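Local structure of tail protein, 43 kDa (Neisseria meningitidis MC58, 3D37) at residues 67-79 / 87-99. The protein is of unknown function but is probably a structural component of a Mu-like phage tail baseplate. Numbering follows the deposited sequence.
Sequences IVMTGIIGSQRHG and LSLSGRDLAGFLV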
loop_
_atom_site.group_PDB
_atom_site.type_symbol
_atom_site.label_atom_id
_atom_site.label_comp_id
_atom_site.label_asym_id
_atom_site.label_seq_id
_atom_site.Cartn_x
_atom_site.Cartn_y
_atom_site.Cartn_z
ATOM N N ILE A 67 21.632 -7.338 31.167
ATOM C CA ILE A 67 22.243 -7.792 29.940
ATOM C C ILE A 67 21.448 -9.021 29.432
ATOM O O ILE A 67 21.249 -9.990 30.171
ATOM C CB ILE A 67 23.703 -8.176 30.154
ATOM C CG1 ILE A 67 24.536 -6.907 30.462
ATOM C CG2 ILE A 67 24.253 -8.918 28.936
ATOM C CD1 ILE A 67 25.872 -7.216 31.183
ATOM N N VAL A 68 21.003 -8.960 28.172
ATOM C CA VAL A 68 20.267 -10.063 27.543
ATOM C C VAL A 68 21.091 -10.807 26.473
ATOM O O VAL A 68 20.738 -11.928 26.058
ATOM C CB VAL A 68 18.837 -9.577 27.024
ATOM C CG1 VAL A 68 18.018 -8.939 28.190
ATOM C CG2 VAL A 68 18.916 -8.550 25.899
ATOM N N MET A 69 22.205 -10.222 26.058
ATOM C CA MET A 69 23.072 -10.822 25.034
ATOM C C MET A 69 24.429 -10.144 25.055
ATOM O O MET A 69 24.509 -8.927 25.215
ATOM C CB MET A 69 22.447 -10.687 23.620
ATOM C CG MET A 69 23.071 -11.569 22.507
ATOM S SD MET A 69 22.158 -11.413 20.874
ATOM C CE MET A 69 20.608 -12.163 21.300
ATOM N N THR A 70 25.468 -10.952 24.843
ATOM C CA THR A 70 26.845 -10.516 24.753
ATOM C C THR A 70 27.334 -10.929 23.374
ATOM O O THR A 70 27.218 -12.076 23.000
ATOM C CB THR A 70 27.713 -11.162 25.932
ATOM O OG1 THR A 70 27.056 -10.887 27.177
ATOM C CG2 THR A 70 29.155 -10.606 25.977
ATOM N N GLY A 71 27.867 -10.000 22.596
ATOM C CA GLY A 71 28.287 -10.316 21.237
ATOM C C GLY A 71 29.160 -9.281 20.565
ATOM O O GLY A 71 29.838 -8.522 21.211
ATOM N N ILE A 72 29.081 -9.248 19.242
ATOM C CA ILE A 72 29.971 -8.461 18.414
ATOM C C ILE A 72 29.093 -7.853 17.336
ATOM O O ILE A 72 28.288 -8.548 16.714
ATOM C CB ILE A 72 31.140 -9.328 17.743
ATOM C CG1 ILE A 72 32.005 -9.996 18.801
ATOM C CG2 ILE A 72 32.102 -8.465 16.869
ATOM C CD1 ILE A 72 31.397 -11.244 19.338
ATOM N N ILE A 73 29.265 -6.555 17.120
ATOM C CA ILE A 73 28.615 -5.852 15.998
ATOM C C ILE A 73 29.312 -6.336 14.714
ATOM O O ILE A 73 30.543 -6.186 14.533
ATOM C CB ILE A 73 28.685 -4.348 16.180
ATOM C CG1 ILE A 73 27.949 -3.984 17.488
ATOM C CG2 ILE A 73 28.004 -3.527 14.972
ATOM C CD1 ILE A 73 28.047 -2.568 17.830
ATOM N N GLY A 74 28.537 -7.000 13.866
ATOM C CA GLY A 74 29.055 -7.513 12.628
ATOM C C GLY A 74 28.947 -6.513 11.514
ATOM O O GLY A 74 29.727 -6.532 10.588
ATOM N N SER A 75 27.948 -5.658 11.555
ATOM C CA SER A 75 27.741 -4.754 10.466
ATOM C C SER A 75 26.978 -3.511 10.865
ATOM O O SER A 75 26.233 -3.481 11.844
ATOM C CB SER A 75 27.073 -5.452 9.275
ATOM O OG SER A 75 25.709 -5.635 9.425
ATOM N N GLN A 76 27.222 -2.466 10.095
ATOM C CA GLN A 76 26.623 -1.162 10.337
ATOM C C GLN A 76 26.259 -0.509 9.030
ATOM O O GLN A 76 27.024 -0.534 8.079
ATOM C CB GLN A 76 27.611 -0.291 11.158
ATOM C CG GLN A 76 27.069 1.127 11.478
ATOM C CD GLN A 76 27.998 1.925 12.425
ATOM O OE1 GLN A 76 28.587 1.389 13.352
ATOM N NE2 GLN A 76 28.133 3.207 12.155
ATOM N N ARG A 77 25.085 0.109 8.984
ATOM C CA ARG A 77 24.651 0.901 7.858
ATOM C C ARG A 77 24.228 2.341 8.276
ATOM O O ARG A 77 23.558 2.571 9.300
ATOM C CB ARG A 77 23.505 0.191 7.139
ATOM C CG ARG A 77 23.863 -1.140 6.520
ATOM C CD ARG A 77 22.692 -2.086 6.458
ATOM N NE ARG A 77 22.343 -2.486 7.827
ATOM C CZ ARG A 77 22.994 -3.414 8.538
ATOM N NH1 ARG A 77 24.007 -4.107 8.006
ATOM N NH2 ARG A 77 22.615 -3.642 9.773
ATOM N N HIS A 78 24.677 3.315 7.502
ATOM C CA HIS A 78 24.085 4.633 7.549
ATOM C C HIS A 78 23.454 5.001 6.209
ATOM O O HIS A 78 24.068 4.880 5.138
ATOM C CB HIS A 78 25.107 5.698 7.989
ATOM C CG HIS A 78 24.465 7.030 8.229
ATOM N ND1 HIS A 78 24.746 8.152 7.471
ATOM C CD2 HIS A 78 23.478 7.391 9.089
ATOM C CE1 HIS A 78 23.981 9.154 7.882
ATOM N NE2 HIS A 78 23.211 8.719 8.864
ATOM N N GLY A 79 22.214 5.416 6.260
ATOM C CA GLY A 79 21.490 5.826 5.075
ATOM C C GLY A 79 20.837 7.174 5.295
ATOM O O GLY A 79 20.312 7.427 6.385
ATOM N N LEU A 87 20.436 4.919 10.916
ATOM C CA LEU A 87 21.636 4.195 11.299
ATOM C C LEU A 87 21.176 2.819 11.788
ATOM O O LEU A 87 20.264 2.730 12.622
ATOM C CB LEU A 87 22.394 4.939 12.396
ATOM C CG LEU A 87 23.347 4.146 13.331
ATOM C CD1 LEU A 87 24.568 3.602 12.635
ATOM C CD2 LEU A 87 23.800 4.999 14.549
ATOM N N SER A 88 21.757 1.757 11.230
ATOM C CA SER A 88 21.504 0.406 11.736
ATOM C C SER A 88 22.745 -0.364 12.075
ATOM O O SER A 88 23.826 -0.097 11.548
ATOM C CB SER A 88 20.586 -0.391 10.815
ATOM O OG SER A 88 21.175 -0.578 9.568
ATOM N N LEU A 89 22.570 -1.272 13.037
ATOM C CA LEU A 89 23.611 -2.184 13.576
ATOM C C LEU A 89 23.055 -3.616 13.626
ATOM O O LEU A 89 21.899 -3.812 14.074
ATOM C CB LEU A 89 23.957 -1.846 15.041
ATOM C CG LEU A 89 24.366 -0.440 15.424
ATOM C CD1 LEU A 89 24.705 -0.446 16.893
ATOM C CD2 LEU A 89 25.563 0.028 14.583
ATOM N N SER A 90 23.868 -4.589 13.220
ATOM C CA SER A 90 23.547 -5.985 13.443
ATOM C C SER A 90 24.730 -6.704 13.986
ATOM O O SER A 90 25.865 -6.298 13.808
ATOM C CB SER A 90 23.112 -6.741 12.182
ATOM O OG SER A 90 22.265 -5.962 11.470
ATOM N N GLY A 91 24.421 -7.839 14.548
ATOM C CA GLY A 91 25.411 -8.714 15.080
ATOM C C GLY A 91 24.874 -10.003 15.610
ATOM O O GLY A 91 23.667 -10.353 15.503
ATOM N N ARG A 92 25.825 -10.737 16.150
ATOM C CA ARG A 92 25.590 -12.073 16.700
ATOM C C ARG A 92 26.204 -12.178 18.074
ATOM O O ARG A 92 27.063 -11.373 18.425
ATOM C CB ARG A 92 26.189 -13.122 15.773
ATOM C CG ARG A 92 25.464 -13.187 14.400
ATOM C CD ARG A 92 26.136 -14.215 13.520
ATOM N NE ARG A 92 27.516 -13.817 13.316
ATOM C CZ ARG A 92 28.500 -14.567 12.835
ATOM N NH1 ARG A 92 28.311 -15.851 12.559
ATOM N NH2 ARG A 92 29.711 -14.024 12.728
ATOM N N ASP A 93 25.744 -13.167 18.839
ATOM C CA ASP A 93 26.380 -13.534 20.130
ATOM C C ASP A 93 27.758 -14.206 19.915
ATOM O O ASP A 93 28.215 -14.337 18.787
ATOM C CB ASP A 93 25.432 -14.374 21.023
ATOM C CG ASP A 93 25.273 -15.794 20.539
ATOM O OD1 ASP A 93 25.976 -16.202 19.586
ATOM O OD2 ASP A 93 24.387 -16.500 21.053
ATOM N N LEU A 94 28.418 -14.612 21.005
ATOM C CA LEU A 94 29.795 -15.078 20.918
ATOM C C LEU A 94 29.913 -16.436 20.229
ATOM O O LEU A 94 31.009 -16.836 19.841
ATOM C CB LEU A 94 30.456 -15.104 22.306
ATOM C CG LEU A 94 30.482 -13.820 23.139
ATOM C CD1 LEU A 94 31.118 -14.106 24.543
ATOM C CD2 LEU A 94 31.214 -12.711 22.422
ATOM N N ALA A 95 28.789 -17.150 20.076
ATOM C CA ALA A 95 28.764 -18.369 19.267
ATOM C C ALA A 95 29.143 -18.079 17.859
ATOM O O ALA A 95 29.552 -18.957 17.205
ATOM C CB ALA A 95 27.380 -19.025 19.297
ATOM N N GLY A 96 28.946 -16.852 17.361
ATOM C CA GLY A 96 29.426 -16.454 16.041
ATOM C C GLY A 96 30.881 -16.814 15.733
ATOM O O GLY A 96 31.166 -17.248 14.652
ATOM N N PHE A 97 31.797 -16.614 16.682
ATOM C CA PHE A 97 33.154 -17.128 16.576
ATOM C C PHE A 97 33.242 -18.648 16.332
ATOM O O PHE A 97 33.941 -19.111 15.437
ATOM C CB PHE A 97 33.936 -16.845 17.865
ATOM C CG PHE A 97 34.248 -15.387 18.086
ATOM C CD1 PHE A 97 35.149 -14.719 17.245
ATOM C CD2 PHE A 97 33.658 -14.692 19.160
ATOM C CE1 PHE A 97 35.454 -13.384 17.456
ATOM C CE2 PHE A 97 33.948 -13.353 19.380
ATOM C CZ PHE A 97 34.865 -12.692 18.529
ATOM N N LEU A 98 32.541 -19.425 17.148
ATOM C CA LEU A 98 32.562 -20.890 17.019
ATOM C C LEU A 98 31.899 -21.373 15.724
ATOM O O LEU A 98 32.366 -22.308 15.109
ATOM C CB LEU A 98 31.892 -21.510 18.239
ATOM C CG LEU A 98 32.428 -21.028 19.604
ATOM C CD1 LEU A 98 32.359 -22.110 20.666
ATOM C CD2 LEU A 98 33.846 -20.518 19.478
ATOM N N VAL A 99 30.826 -20.698 15.298
ATOM C CA VAL A 99 30.158 -20.974 14.019
ATOM C C VAL A 99 31.028 -20.679 12.816
ATOM O O VAL A 99 30.946 -21.367 11.771
ATOM C CB VAL A 99 28.830 -20.138 13.856
ATOM C CG1 VAL A 99 28.377 -20.143 12.420
ATOM C CG2 VAL A 99 27.724 -20.645 14.806
HETATM O O HOH W 1 27.306 -14.544 23.998
HETATM O O HOH W 2 28.796 -10.567 15.025
#
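R77 and S88 face each other in a hydrogen-bonded pair of the antiparallel hairpin 66-81/84-93, part of the GpP-like N-terminal region, joined through backbone and side chain alike: S88 N gives to R77 O at 2.8 Å, R77 N returns a bond to S88 O, and R77 NE reaches S88 OG at 2.8 Å, tilted 24° from the guanidinium plane. A bend at chi3 (-68°) folds the arginine back along its own strand, where NH1 meets S75 OG in that plane at 2.7 Å. NH2 adds a weak bond to S90 OG, whose hydroxyl also pairs with D39.

Further along, the ladder slips by one residue. G74 N and S75 N both donate to S90 O, at 2.8 and 3.1 Å, in a classic beta bulge; I72 N then meets R92 O almost head-on, while the return bond, R92 N to I72 O, is weak, and a water bridges the same two atoms.

On the other face, Q76 runs extended beside L89, L89 CD2 lying 3.6 Å from Q76 CG, and L87 CD1 closes on the amide, which hydrogen-bonds to P52 and L54. On the R77 face, past the bulge, I72 CD1 packs 3.3 Å from F97 CE2 and 3.4 Å from L94 CD2, the latter tighter than usual, tying the strand to helix 95-100.

Three serine hydroxyls thus hold the R77 guanidinium along its rim and probably limit its rotation, on an edge where residues 75-79 extend the sheet into a second subunit.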